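Local coordinates for protein aminopentol aminotransferase (Sphingopyxis macrogoltabida, PDB 6HBS) that catalyses the pyridoxal-phosphate-dependent transfer of the amino group of aminopentol, a breakdown product of fumonisin B1, to pyruvate, yielding 2-keto-HFB1 and L-alanine, at residues F197-F202 and V232-R237; Q205-L210 and T339-M344; Q330-E335 and A399-L404; F355-A360 and A408-H413. All coordinates share one frame; numbering follows the deposited sequence.

Contact 1 (F197-F202 and V232-R237); sequences FRHEVF and VRAGFR. With PLP (pyridoxal-5'-phosphate), chain C.
The side chains of H199 and R233 run antiparallel, one over the other, and both turn an edge to the cofactor. R233 CD rests over one face of the imidazole, 4.0 Å from the H199 ring centroid, as a CH-pi contact, while the R233 guanidinium carries H199 ND1 over its centre, its plane 29° from the imidazole. A bend at chi3 (-64°) in an otherwise extended chain turns the R233 head group edge-on to PLP. R233 NE donates a nearly straight bond (171°) to PLP O3 at 2.8 Å, and NH2 adds a weak one. Hydrogen bonds to this phenolic oxygen would probably favour its ionised form. The H199 ring edge meets the cofactor methyl, CE1 to PLP C2A at 3.7 Å, and V232 CG1 lies against the pyridine ring, 3.6 Å from PLP C4. Behind H199, the F197 ring takes H199 CD2 over its centre and touches the methyl of A234, CE1 to CB at 3.7 Å.

Between H199 and A234 the fit is completed by a water, bonded to H199 NE2 and A234 N. The looser side is at E200, where the charges of E200 OE2 and R233 NH2 stay 4.3 Å apart, too far for a salt bridge; E200 OE1 is taken by Y145 N and R233 NH1 by N377. Beyond them the chain runs out to exposed V201. In the fold-type-I large domain, the two segments follow the adjacent parallel strands 189-194 and 226-230, and strand 197-198 pairs with 206-207.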
loop_
_atom_site.group_PDB
_atom_site.type_symbol
_atom_site.label_atom_id
_atom_site.label_comp_id
_atom_site.label_asym_id
_atom_site.label_seq_id
_atom_site.Cartn_x
_atom_site.Cartn_y
_atom_site.Cartn_z
ATOM N N PHE A 197 23.335 -1.895 3.235
ATOM C CA PHE A 197 24.354 -0.977 3.766
ATOM C C PHE A 197 23.644 0.025 4.679
ATOM O O PHE A 197 22.391 0.011 4.778
ATOM C CB PHE A 197 25.185 -0.354 2.635
ATOM C CG PHE A 197 24.463 0.475 1.606
ATOM C CD1 PHE A 197 23.895 -0.112 0.481
ATOM C CD2 PHE A 197 24.421 1.859 1.733
ATOM C CE1 PHE A 197 23.269 0.675 -0.480
ATOM C CE2 PHE A 197 23.788 2.645 0.774
ATOM C CZ PHE A 197 23.198 2.051 -0.322
ATOM N N ARG A 198 24.414 0.891 5.353
ATOM C CA ARG A 198 23.843 1.912 6.192
ATOM C C ARG A 198 23.417 3.080 5.301
ATOM O O ARG A 198 24.283 3.757 4.690
ATOM C CB ARG A 198 24.845 2.390 7.246
ATOM C CG ARG A 198 24.267 3.402 8.224
ATOM C CD ARG A 198 23.244 2.757 9.139
ATOM N NE ARG A 198 22.793 3.692 10.155
ATOM C CZ ARG A 198 21.964 3.385 11.143
ATOM N NH1 ARG A 198 21.333 2.213 11.149
ATOM N NH2 ARG A 198 21.801 4.263 12.117
ATOM N N HIS A 199 22.095 3.299 5.202
ATOM C CA HIS A 199 21.515 4.340 4.355
ATOM C C HIS A 199 20.412 5.061 5.129
ATOM O O HIS A 199 19.223 4.730 4.999
ATOM C CB HIS A 199 21.088 3.801 2.972
ATOM C CG HIS A 199 20.238 2.563 2.936
ATOM N ND1 HIS A 199 19.035 2.446 3.617
ATOM C CD2 HIS A 199 20.366 1.426 2.214
ATOM C CE1 HIS A 199 18.502 1.262 3.345
ATOM N NE2 HIS A 199 19.283 0.621 2.468
ATOM N N GLU A 200 20.818 6.036 5.957
ATOM C CA GLU A 200 19.865 6.768 6.800
ATOM C C GLU A 200 20.101 8.270 6.703
ATOM O O GLU A 200 21.214 8.718 6.402
ATOM C CB GLU A 200 19.974 6.302 8.258
ATOM C CG GLU A 200 19.738 4.802 8.418
ATOM C CD GLU A 200 18.369 4.308 7.967
ATOM O OE1 GLU A 200 18.239 3.108 7.606
ATOM O OE2 GLU A 200 17.435 5.100 8.004
ATOM N N VAL A 201 19.058 9.019 7.078
ATOM C CA VAL A 201 19.053 10.470 7.023
ATOM C C VAL A 201 20.003 11.071 8.065
ATOM O O VAL A 201 20.199 10.532 9.141
ATOM C CB VAL A 201 17.640 11.065 7.158
ATOM C CG1 VAL A 201 16.775 10.636 5.979
ATOM C CG2 VAL A 201 17.001 10.719 8.504
ATOM N N PHE A 202 20.574 12.225 7.695
ATOM C CA PHE A 202 21.438 13.033 8.561
ATOM C C PHE A 202 22.664 12.251 9.034
ATOM O O PHE A 202 23.313 12.666 9.978
ATOM C CB PHE A 202 20.651 13.575 9.762
ATOM C CG PHE A 202 19.618 14.606 9.395
ATOM C CD1 PHE A 202 20.000 15.905 9.097
ATOM C CD2 PHE A 202 18.278 14.274 9.303
ATOM C CE1 PHE A 202 19.050 16.857 8.766
ATOM C CE2 PHE A 202 17.326 15.215 8.951
ATOM C CZ PHE A 202 17.719 16.502 8.673
ATOM N N VAL A 232 14.494 -2.849 -0.004
ATOM C CA VAL A 232 13.484 -1.967 -0.591
ATOM C C VAL A 232 14.168 -0.750 -1.243
ATOM O O VAL A 232 13.726 -0.271 -2.310
ATOM C CB VAL A 232 12.420 -1.558 0.452
ATOM C CG1 VAL A 232 11.561 -0.406 -0.068
ATOM C CG2 VAL A 232 11.551 -2.746 0.833
ATOM N N ARG A 233 15.195 -0.210 -0.569
ATOM C CA ARG A 233 15.867 0.972 -1.016
ATOM C C ARG A 233 16.984 0.664 -2.027
ATOM O O ARG A 233 17.104 1.367 -3.070
ATOM C CB ARG A 233 16.436 1.794 0.138
ATOM C CG ARG A 233 16.609 3.253 -0.264
ATOM C CD ARG A 233 17.177 4.150 0.812
ATOM N NE ARG A 233 16.281 4.257 1.954
ATOM C CZ ARG A 233 16.472 5.046 3.008
ATOM N NH1 ARG A 233 17.369 6.022 2.957
ATOM N NH2 ARG A 233 15.729 4.882 4.096
ATOM N N ALA A 234 17.836 -0.316 -1.717
ATOM C CA ALA A 234 19.065 -0.568 -2.519
ATOM C C ALA A 234 18.845 -1.593 -3.646
ATOM O O ALA A 234 19.692 -1.727 -4.522
ATOM C CB ALA A 234 20.169 -1.025 -1.592
ATOM N N GLY A 235 17.729 -2.340 -3.605
ATOM C CA GLY A 235 17.522 -3.414 -4.529
ATOM C C GLY A 235 17.638 -2.918 -5.977
ATOM O O GLY A 235 17.110 -1.867 -6.330
ATOM N N PHE A 236 18.451 -3.639 -6.752
ATOM C CA PHE A 236 18.710 -3.461 -8.170
ATOM C C PHE A 236 19.579 -2.241 -8.480
ATOM O O PHE A 236 19.851 -1.992 -9.662
ATOM C CB PHE A 236 17.417 -3.412 -8.988
ATOM C CG PHE A 236 16.678 -4.710 -8.896
ATOM C CD1 PHE A 236 17.301 -5.882 -9.258
ATOM C CD2 PHE A 236 15.357 -4.756 -8.475
ATOM C CE1 PHE A 236 16.620 -7.081 -9.193
ATOM C CE2 PHE A 236 14.680 -5.962 -8.434
ATOM C CZ PHE A 236 15.307 -7.113 -8.787
ATOM N N ARG A 237 20.067 -1.528 -7.466
ATOM C CA ARG A 237 21.119 -0.537 -7.705
ATOM C C ARG A 237 22.477 -1.043 -7.153
ATOM O O ARG A 237 23.512 -0.433 -7.403
ATOM C CB ARG A 237 20.719 0.832 -7.150
ATOM C CG ARG A 237 19.820 1.659 -8.057
ATOM C CD ARG A 237 19.647 3.046 -7.479
ATOM N NE ARG A 237 18.774 3.872 -8.270
ATOM C CZ ARG A 237 17.448 3.922 -8.123
ATOM N NH1 ARG A 237 16.860 3.089 -7.270
ATOM N NH2 ARG A 237 16.731 4.797 -8.824
HETATM N N1 PLP C . 12.563 -0.259 3.922
HETATM C C2 PLP C . 13.503 0.579 3.432
HETATM C C2A PLP C . 14.975 0.260 3.537
HETATM C C3 PLP C . 13.081 1.784 2.723
HETATM O O3 PLP C . 13.992 2.636 2.210
HETATM C C4 PLP C . 11.634 2.059 2.568
HETATM C C4A PLP C . 11.240 3.285 1.825
HETATM C C5 PLP C . 10.702 1.086 3.213
HETATM C C6 PLP C . 11.233 -0.038 3.834
HETATM C C5A PLP C . 9.184 1.244 3.159
HETATM O O4P PLP C . 8.702 1.317 1.793
HETATM P P PLP C . 7.361 2.189 1.609
HETATM O O1P PLP C . 7.677 3.594 1.855
HETATM O O2P PLP C . 6.424 1.670 2.662
HETATM O O3P PLP C . 7.014 1.866 0.171
HETATM O O HOH W 1 17.635 -1.288 1.105
#

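Contact 2 (Q205-L210 and T339-M344); sequences QALAQL and TGPAQM
Q205 meets the other segment with both its backbone and its side chain, and three hydrogen bonds result. The main-chain N of Q205 donates to T339 OG1 at 2.9 Å. The T339 hydroxyl is set for this by a chi1 of 59°, which tucks OG1 between its own backbone N and carbonyl carbon. The Q205 side chain, extended beyond CG, carries its amide deeper, where NE2 serves two carbonyls. M344 O receives the shorter bond, 2.8 Å from Q205 NE2, with the donor in the carbonyl plane. T339 O lies 3.2 Å from Q205 NE2 and is approached from above its carbonyl plane, 41° out of it. Both acceptors lie in the glutamine amide plane, so the two bonds use both N-H groups of NE2 and should fix the rotation of the amide.

G340 passes this amide with bare backbone: a CB there would collide with NE2. M344 O is brought within range by a type I turn from P341, closed by M344 N to P341 O at 3.0 Å. Outside the polar cluster, L207 CD2 brushes P341 CD at 4.1 Å. Further acceptors find mates nearby, G340 O in R322 of helix 310-332 and L207 O in N173. The loop 339-344 links strands 336-339 and 346-349, and its partner leads from strand 206-207 into helix 210-223, with Q209 at the N-cap.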
loop_
_atom_site.group_PDB
_atom_site.type_symbol
_atom_site.label_atom_id
_atom_site.label_comp_id
_atom_site.label_asym_id
_atom_site.label_seq_id
_atom_site.Cartn_x
_atom_site.Cartn_y
_atom_site.Cartn_z
ATOM N N GLN A 205 26.813 7.431 5.163
ATOM C CA GLN A 205 26.567 6.065 4.733
ATOM C C GLN A 205 27.847 5.234 4.912
ATOM O O GLN A 205 28.950 5.776 5.025
ATOM C CB GLN A 205 26.056 6.041 3.293
ATOM C CG GLN A 205 24.727 6.757 3.167
ATOM C CD GLN A 205 24.010 6.480 1.867
ATOM O OE1 GLN A 205 22.833 6.126 1.886
ATOM N NE2 GLN A 205 24.700 6.672 0.741
ATOM N N ALA A 206 27.666 3.914 4.963
ATOM C CA ALA A 206 28.736 2.972 5.101
ATOM C C ALA A 206 28.322 1.650 4.472
ATOM O O ALA A 206 27.180 1.195 4.695
ATOM C CB ALA A 206 29.052 2.802 6.566
ATOM N N LEU A 207 29.250 1.032 3.735
ATOM C CA LEU A 207 29.058 -0.293 3.184
ATOM C C LEU A 207 28.979 -1.331 4.317
ATOM O O LEU A 207 29.538 -1.119 5.418
ATOM C CB LEU A 207 30.218 -0.622 2.247
ATOM C CG LEU A 207 30.460 0.369 1.104
ATOM C CD1 LEU A 207 31.559 -0.136 0.194
ATOM C CD2 LEU A 207 29.204 0.636 0.306
ATOM N N ALA A 208 28.287 -2.455 4.057
ATOM C CA ALA A 208 28.211 -3.540 5.054
ATOM C C ALA A 208 29.594 -4.167 5.158
ATOM O O ALA A 208 30.264 -4.353 4.132
ATOM C CB ALA A 208 27.199 -4.598 4.698
ATOM N N GLN A 209 29.985 -4.470 6.392
ATOM C CA GLN A 209 31.229 -5.137 6.663
ATOM C C GLN A 209 30.960 -6.638 6.603
ATOM O O GLN A 209 29.961 -7.139 7.113
ATOM C CB GLN A 209 31.802 -4.704 8.015
ATOM C CG GLN A 209 32.421 -3.313 7.985
ATOM C CD GLN A 209 32.564 -2.656 9.338
ATOM O OE1 GLN A 209 32.632 -3.302 10.387
ATOM N NE2 GLN A 209 32.637 -1.331 9.317
ATOM N N LEU A 210 31.908 -7.345 5.991
ATOM C CA LEU A 210 31.837 -8.758 5.805
ATOM C C LEU A 210 31.640 -9.463 7.156
ATOM O O LEU A 210 30.821 -10.363 7.269
ATOM C CB LEU A 210 33.142 -9.167 5.121
ATOM C CG LEU A 210 33.232 -10.616 4.669
ATOM C CD1 LEU A 210 32.008 -11.017 3.859
ATOM C CD2 LEU A 210 34.518 -10.834 3.874
ATOM N N THR A 339 29.632 9.500 0.654
ATOM C CA THR A 339 29.651 8.191 1.290
ATOM C C THR A 339 28.595 7.277 0.674
ATOM O O THR A 339 27.640 7.726 0.050
ATOM C CB THR A 339 29.468 8.320 2.809
ATOM O OG1 THR A 339 28.227 8.959 3.120
ATOM C CG2 THR A 339 30.613 9.100 3.430
ATOM N N GLY A 340 28.797 5.986 0.908
ATOM C CA GLY A 340 28.070 4.921 0.294
ATOM C C GLY A 340 28.396 4.798 -1.187
ATOM O O GLY A 340 29.224 5.519 -1.737
ATOM N N PRO A 341 27.710 3.886 -1.891
ATOM C CA PRO A 341 27.972 3.661 -3.308
ATOM C C PRO A 341 27.725 4.959 -4.092
ATOM O O PRO A 341 26.788 5.691 -3.793
ATOM C CB PRO A 341 26.947 2.584 -3.707
ATOM C CG PRO A 341 26.431 2.044 -2.402
ATOM C CD PRO A 341 26.521 3.176 -1.404
ATOM N N ALA A 342 28.535 5.208 -5.124
ATOM C CA ALA A 342 28.404 6.422 -5.930
ATOM C C ALA A 342 27.028 6.486 -6.610
ATOM O O ALA A 342 26.547 7.585 -6.879
ATOM C CB ALA A 342 29.498 6.504 -6.970
ATOM N N GLN A 343 26.409 5.328 -6.882
ATOM C CA GLN A 343 25.055 5.274 -7.526
ATOM C C GLN A 343 23.907 5.559 -6.522
ATOM O O GLN A 343 22.734 5.681 -6.945
ATOM C CB GLN A 343 24.858 3.921 -8.227
ATOM C CG GLN A 343 24.762 2.690 -7.324
ATOM C CD GLN A 343 26.064 1.972 -7.058
ATOM O OE1 GLN A 343 27.106 2.610 -6.974
ATOM N NE2 GLN A 343 26.016 0.649 -6.910
ATOM N N MET A 344 24.189 5.562 -5.210
ATOM C CA MET A 344 23.208 5.945 -4.181
ATOM C C MET A 344 23.916 6.802 -3.147
ATOM O O MET A 344 24.052 6.389 -1.999
ATOM C CB MET A 344 22.609 4.733 -3.460
ATOM C CG MET A 344 21.762 3.887 -4.342
ATOM S SD MET A 344 20.983 2.468 -3.496
ATOM C CE MET A 344 20.268 3.169 -2.016
#

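Contact 3 (Q330-E335 and A399-L404); sequences QRHGLE and AFSAVL
H332 and F400 both turn CG opposite their own carbonyl carbons (chi1 -78° and -79°), which lays the imidazole flat against the start of the phenylalanine side chain. F400 CB sits almost centrally over one face of the H332 ring, 3.5 Å from its centroid, in a CH-pi contact. The two rings are near parallel, at 20°, but slid so far apart that they scarcely overlap; it is the methylene, rather than the phenyl, that covers the imidazole face. The imidazole edge is occupied as well. H332 NE2 shares a weak hydrogen bond with S401 OG at 3.3 Å, and L404 CD1 nears H332 CD2 at 3.7 Å, while the histidine's ND1 is bonded to Q328 O one turn back in its own helix. The ND1 bond, with the weaker one at NE2, probably limits rotation of the ring.

This is the end of helix 310-332 packed against helix 386-405. The chain leaves the helix at G333 through a Schellman motif, whose positive phi redirects it so that L334 also faces the second helix. An alanine in place of H332 is likely to deprive F400 CB of its flat cover and leave S401 OG without its weak cross-helix partner. L334 meets L404 tip to tip, CD1 to CD2 at 3.6 Å. The same L334 CD1 lies at the edge of the F400 ring and 3.8 Å from V403 CG1. F349 of strand 346-349 and F407 close in on L334 from beyond the two segments.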
loop_
_atom_site.group_PDB
_atom_site.type_symbol
_atom_site.label_atom_id
_atom_site.label_comp_id
_atom_site.label_asym_id
_atom_site.label_seq_id
_atom_site.Cartn_x
_atom_site.Cartn_y
_atom_site.Cartn_z
ATOM N N GLN A 330 37.993 20.260 -3.660
ATOM C CA GLN A 330 39.393 20.634 -3.443
ATOM C C GLN A 330 39.665 22.052 -3.982
ATOM O O GLN A 330 40.317 22.847 -3.306
ATOM C CB GLN A 330 40.309 19.577 -4.057
ATOM C CG GLN A 330 40.476 18.339 -3.186
ATOM C CD GLN A 330 41.812 17.662 -3.394
ATOM O OE1 GLN A 330 42.871 18.284 -3.219
ATOM N NE2 GLN A 330 41.784 16.373 -3.747
ATOM N N ARG A 331 39.130 22.374 -5.169
ATOM C CA ARG A 331 39.376 23.625 -5.888
ATOM C C ARG A 331 38.807 24.826 -5.120
ATOM O O ARG A 331 39.371 25.916 -5.155
ATOM C CB ARG A 331 38.775 23.537 -7.299
ATOM C CG ARG A 331 39.107 24.719 -8.198
ATOM C CD ARG A 331 38.540 24.590 -9.604
ATOM N NE ARG A 331 37.169 25.086 -9.696
ATOM C CZ ARG A 331 36.814 26.370 -9.615
ATOM N NH1 ARG A 331 37.724 27.304 -9.381
ATOM N NH2 ARG A 331 35.548 26.719 -9.767
ATOM N N HIS A 332 37.657 24.638 -4.474
ATOM C CA HIS A 332 36.959 25.691 -3.742
ATOM C C HIS A 332 37.302 25.676 -2.241
ATOM O O HIS A 332 36.844 26.563 -1.511
ATOM C CB HIS A 332 35.446 25.522 -3.921
ATOM C CG HIS A 332 34.919 26.000 -5.226
ATOM N ND1 HIS A 332 34.647 25.138 -6.265
ATOM C CD2 HIS A 332 34.560 27.231 -5.641
ATOM C CE1 HIS A 332 34.157 25.820 -7.277
ATOM N NE2 HIS A 332 34.089 27.111 -6.917
ATOM N N GLY A 333 38.043 24.657 -1.777
ATOM C CA GLY A 333 38.481 24.535 -0.379
ATOM C C GLY A 333 37.333 24.225 0.569
ATOM O O GLY A 333 37.339 24.678 1.711
ATOM N N LEU A 334 36.337 23.458 0.100
ATOM C CA LEU A 334 35.188 23.064 0.911
ATOM C C LEU A 334 35.089 21.542 0.891
ATOM O O LEU A 334 34.496 20.998 -0.028
ATOM C CB LEU A 334 33.907 23.664 0.326
ATOM C CG LEU A 334 33.584 25.110 0.680
ATOM C CD1 LEU A 334 32.395 25.596 -0.147
ATOM C CD2 LEU A 334 33.284 25.269 2.165
ATOM N N GLU A 335 35.615 20.882 1.922
ATOM C CA GLU A 335 35.711 19.410 1.973
ATOM C C GLU A 335 34.326 18.734 2.046
ATOM O O GLU A 335 33.480 19.104 2.881
ATOM C CB GLU A 335 36.546 18.970 3.171
ATOM C CG GLU A 335 37.028 17.539 3.047
ATOM C CD GLU A 335 37.688 17.008 4.311
ATOM O OE1 GLU A 335 37.784 17.782 5.275
ATOM O OE2 GLU A 335 38.072 15.812 4.332
ATOM N N ALA A 399 27.421 26.499 -7.308
ATOM C CA ALA A 399 26.849 26.364 -5.995
ATOM C C ALA A 399 27.946 26.503 -4.937
ATOM O O ALA A 399 27.736 27.144 -3.910
ATOM C CB ALA A 399 26.092 25.050 -5.885
ATOM N N PHE A 400 29.094 25.865 -5.172
ATOM C CA PHE A 400 30.276 26.031 -4.315
ATOM C C PHE A 400 30.646 27.517 -4.211
ATOM O O PHE A 400 30.853 28.011 -3.093
ATOM C CB PHE A 400 31.459 25.204 -4.828
ATOM C CG PHE A 400 31.411 23.731 -4.498
ATOM C CD1 PHE A 400 31.534 23.284 -3.193
ATOM C CD2 PHE A 400 31.292 22.786 -5.495
ATOM C CE1 PHE A 400 31.467 21.928 -2.901
ATOM C CE2 PHE A 400 31.244 21.434 -5.203
ATOM C CZ PHE A 400 31.317 21.008 -3.906
ATOM N N SER A 401 30.642 28.237 -5.350
ATOM C CA SER A 401 30.989 29.686 -5.367
ATOM C C SER A 401 29.990 30.458 -4.515
ATOM O O SER A 401 30.399 31.309 -3.731
ATOM C CB SER A 401 31.027 30.284 -6.760
ATOM O OG SER A 401 31.959 29.600 -7.570
ATOM N N ALA A 402 28.692 30.156 -4.685
ATOM C CA ALA A 402 27.644 30.896 -3.988
ATOM C C ALA A 402 27.755 30.680 -2.468
ATOM O O ALA A 402 27.500 31.594 -1.666
ATOM C CB ALA A 402 26.281 30.513 -4.533
ATOM N N VAL A 403 28.153 29.471 -2.067
ATOM C CA VAL A 403 28.307 29.146 -0.647
ATOM C C VAL A 403 29.491 29.931 -0.062
ATOM O O VAL A 403 29.396 30.455 1.051
ATOM C CB VAL A 403 28.445 27.622 -0.460
ATOM C CG1 VAL A 403 29.153 27.240 0.825
ATOM C CG2 VAL A 403 27.079 26.956 -0.542
ATOM N N LEU A 404 30.594 30.010 -0.807
ATOM C CA LEU A 404 31.778 30.760 -0.367
ATOM C C LEU A 404 31.471 32.263 -0.280
ATOM O O LEU A 404 31.788 32.907 0.702
ATOM C CB LEU A 404 32.938 30.482 -1.322
ATOM C CG LEU A 404 33.520 29.075 -1.209
ATOM C CD1 LEU A 404 34.586 28.831 -2.270
ATOM C CD2 LEU A 404 34.070 28.817 0.191
#

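Contact 4 (F355-A360 and A408-H413); sequences FRIGYA and ASLQPH
L410 O receives the one hydrogen bond between these segments, from R356 NH1 at 2.9 Å with a bent angle of 138°. The donor is tilted from the carbonyl plane. R356 gets there by placing CG between its backbone N and carbonyl carbon (chi1 84°) and bending at chi3, so that its methylenes pass across L410 CB. The side chain runs alongside P412, whose CD sits over the centre of one guanidinium face, 3.8 Å from R356 CZ. D354 forms a salt bridge with R356 NH2 and probably balances its charge.

R356 opens helix 356-367, with F355 as N-cap residue and D352 taking the amides of I357 and G358; the tail that follows helix 386-405 runs across this first turn. A leucine at R356 would probably leave L410 O without its donor and D354 without its countercharge. Further along, L410 CD2 presses on the methyl of A360, 3.6 Å from its CB. Y359 CE2 touches H413 CB at 3.6 Å, the two rings inclined at 64°. The Y359 hydroxyl reaches L30 O, and H413 ND1 is bonded to the backbone N of L416.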
loop_
_atom_site.group_PDB
_atom_site.type_symbol
_atom_site.label_atom_id
_atom_site.label_comp_id
_atom_site.label_asym_id
_atom_site.label_seq_id
_atom_site.Cartn_x
_atom_site.Cartn_y
_atom_site.Cartn_z
ATOM N N PHE A 355 24.355 21.451 9.442
ATOM C CA PHE A 355 23.948 21.276 8.035
ATOM C C PHE A 355 23.740 22.614 7.322
ATOM O O PHE A 355 23.287 22.621 6.170
ATOM C CB PHE A 355 22.710 20.371 7.918
ATOM C CG PHE A 355 23.047 18.911 8.072
ATOM C CD1 PHE A 355 23.232 18.361 9.337
ATOM C CD2 PHE A 355 23.215 18.094 6.961
ATOM C CE1 PHE A 355 23.587 17.033 9.492
ATOM C CE2 PHE A 355 23.559 16.761 7.120
ATOM C CZ PHE A 355 23.732 16.228 8.382
ATOM N N ARG A 356 24.167 23.733 7.918
ATOM C CA ARG A 356 23.915 25.054 7.291
ATOM C C ARG A 356 24.649 25.183 5.937
ATOM O O ARG A 356 24.109 25.837 5.011
ATOM C CB ARG A 356 24.276 26.202 8.242
ATOM C CG ARG A 356 25.745 26.591 8.248
ATOM C CD ARG A 356 26.057 27.761 9.177
ATOM N NE ARG A 356 25.783 27.439 10.573
ATOM C CZ ARG A 356 25.615 28.341 11.541
ATOM N NH1 ARG A 356 25.635 29.634 11.266
ATOM N NH2 ARG A 356 25.427 27.942 12.784
ATOM N N ILE A 357 25.836 24.571 5.802
ATOM C CA ILE A 357 26.602 24.625 4.545
ATOM C C ILE A 357 25.923 23.759 3.477
ATOM O O ILE A 357 25.744 24.190 2.347
ATOM C CB ILE A 357 28.064 24.195 4.709
ATOM C CG1 ILE A 357 28.789 24.985 5.805
ATOM C CG2 ILE A 357 28.779 24.318 3.379
ATOM C CD1 ILE A 357 30.217 24.503 6.042
ATOM N N GLY A 358 25.601 22.513 3.853
ATOM C CA GLY A 358 24.956 21.557 2.982
ATOM C C GLY A 358 23.625 22.063 2.449
ATOM O O GLY A 358 23.303 21.842 1.273
ATOM N N TYR A 359 22.851 22.689 3.332
ATOM C CA TYR A 359 21.550 23.241 3.008
ATOM C C TYR A 359 21.733 24.330 1.959
ATOM O O TYR A 359 21.039 24.363 0.899
ATOM C CB TYR A 359 20.836 23.717 4.279
ATOM C CG TYR A 359 19.978 22.664 4.930
ATOM C CD1 TYR A 359 20.439 21.370 5.132
ATOM C CD2 TYR A 359 18.667 22.936 5.288
ATOM C CE1 TYR A 359 19.641 20.402 5.737
ATOM C CE2 TYR A 359 17.845 21.968 5.856
ATOM C CZ TYR A 359 18.337 20.703 6.101
ATOM O OH TYR A 359 17.525 19.747 6.635
ATOM N N ALA A 360 22.706 25.206 2.217
ATOM C CA ALA A 360 22.906 26.369 1.345
ATOM C C ALA A 360 23.367 25.902 -0.050
ATOM O O ALA A 360 22.899 26.409 -1.080
ATOM C CB ALA A 360 23.890 27.328 1.990
ATOM N N ALA A 408 29.732 33.868 5.435
ATOM C CA ALA A 408 29.595 34.591 6.693
ATOM C C ALA A 408 28.144 34.509 7.192
ATOM O O ALA A 408 27.918 34.208 8.355
ATOM C CB ALA A 408 30.043 36.027 6.519
ATOM N N SER A 409 27.177 34.743 6.297
ATOM C CA SER A 409 25.769 34.968 6.653
ATOM C C SER A 409 24.951 33.665 6.745
ATOM O O SER A 409 23.754 33.731 6.980
ATOM C CB SER A 409 25.128 35.913 5.667
ATOM O OG SER A 409 24.924 35.274 4.417
ATOM N N LEU A 410 25.575 32.494 6.563
ATOM C CA LEU A 410 24.836 31.206 6.512
ATOM C C LEU A 410 24.157 30.945 7.855
ATOM O O LEU A 410 24.765 31.138 8.897
ATOM C CB LEU A 410 25.803 30.064 6.181
ATOM C CG LEU A 410 26.380 30.081 4.769
ATOM C CD1 LEU A 410 27.258 28.854 4.527
ATOM C CD2 LEU A 410 25.263 30.191 3.738
ATOM N N GLN A 411 22.910 30.466 7.798
ATOM C CA GLN A 411 22.078 30.189 8.976
ATOM C C GLN A 411 21.628 28.732 8.947
ATOM O O GLN A 411 21.338 28.217 7.872
ATOM C CB GLN A 411 20.809 31.047 8.969
ATOM C CG GLN A 411 21.054 32.546 8.953
ATOM C CD GLN A 411 21.136 33.083 10.358
ATOM O OE1 GLN A 411 22.022 32.713 11.127
ATOM N NE2 GLN A 411 20.194 33.949 10.704
ATOM N N PRO A 412 21.470 28.049 10.109
ATOM C CA PRO A 412 20.836 26.728 10.138
ATOM C C PRO A 412 19.330 26.859 9.850
ATOM O O PRO A 412 18.752 27.924 10.024
ATOM C CB PRO A 412 21.097 26.219 11.569
ATOM C CG PRO A 412 21.214 27.493 12.390
ATOM C CD PRO A 412 21.843 28.514 11.457
ATOM N N HIS A 413 18.717 25.770 9.397
ATOM C CA HIS A 413 17.286 25.713 9.168
ATOM C C HIS A 413 16.545 25.813 10.507
ATOM O O HIS A 413 16.841 25.030 11.407
ATOM C CB HIS A 413 16.985 24.407 8.424
ATOM C CG HIS A 413 15.563 24.267 8.010
ATOM N ND1 HIS A 413 14.578 23.868 8.899
ATOM C CD2 HIS A 413 14.964 24.488 6.815
ATOM C CE1 HIS A 413 13.425 23.837 8.251
ATOM N NE2 HIS A 413 13.635 24.205 6.966
#

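Overall arrangement
Contacts 1 and 2 touch and form one continuous region beside the cofactor pocket, their centres about 9 Å apart. Strands 197-198 and 206-207 pair through R198 N and A206 O (2.9 Å), and Q343 NE2 reaches R237 O (2.8 Å). Contact 1 binds PLP directly; contact 2 stands behind it, with the M344 side chain about 8 Å from the cofactor. Contacts 3 and 4 lie far from PLP, their centres about 13 Å apart, and touch where V403 of contact 3 packs on I357 and A360 of contact 4. The segments 330-335 and 339-344 connect contact 3 to contact 2 along the chain, whereas F202 reaches across from contact 1 to F355 and Y359 of contact 4, whose centre is about 26 Å away.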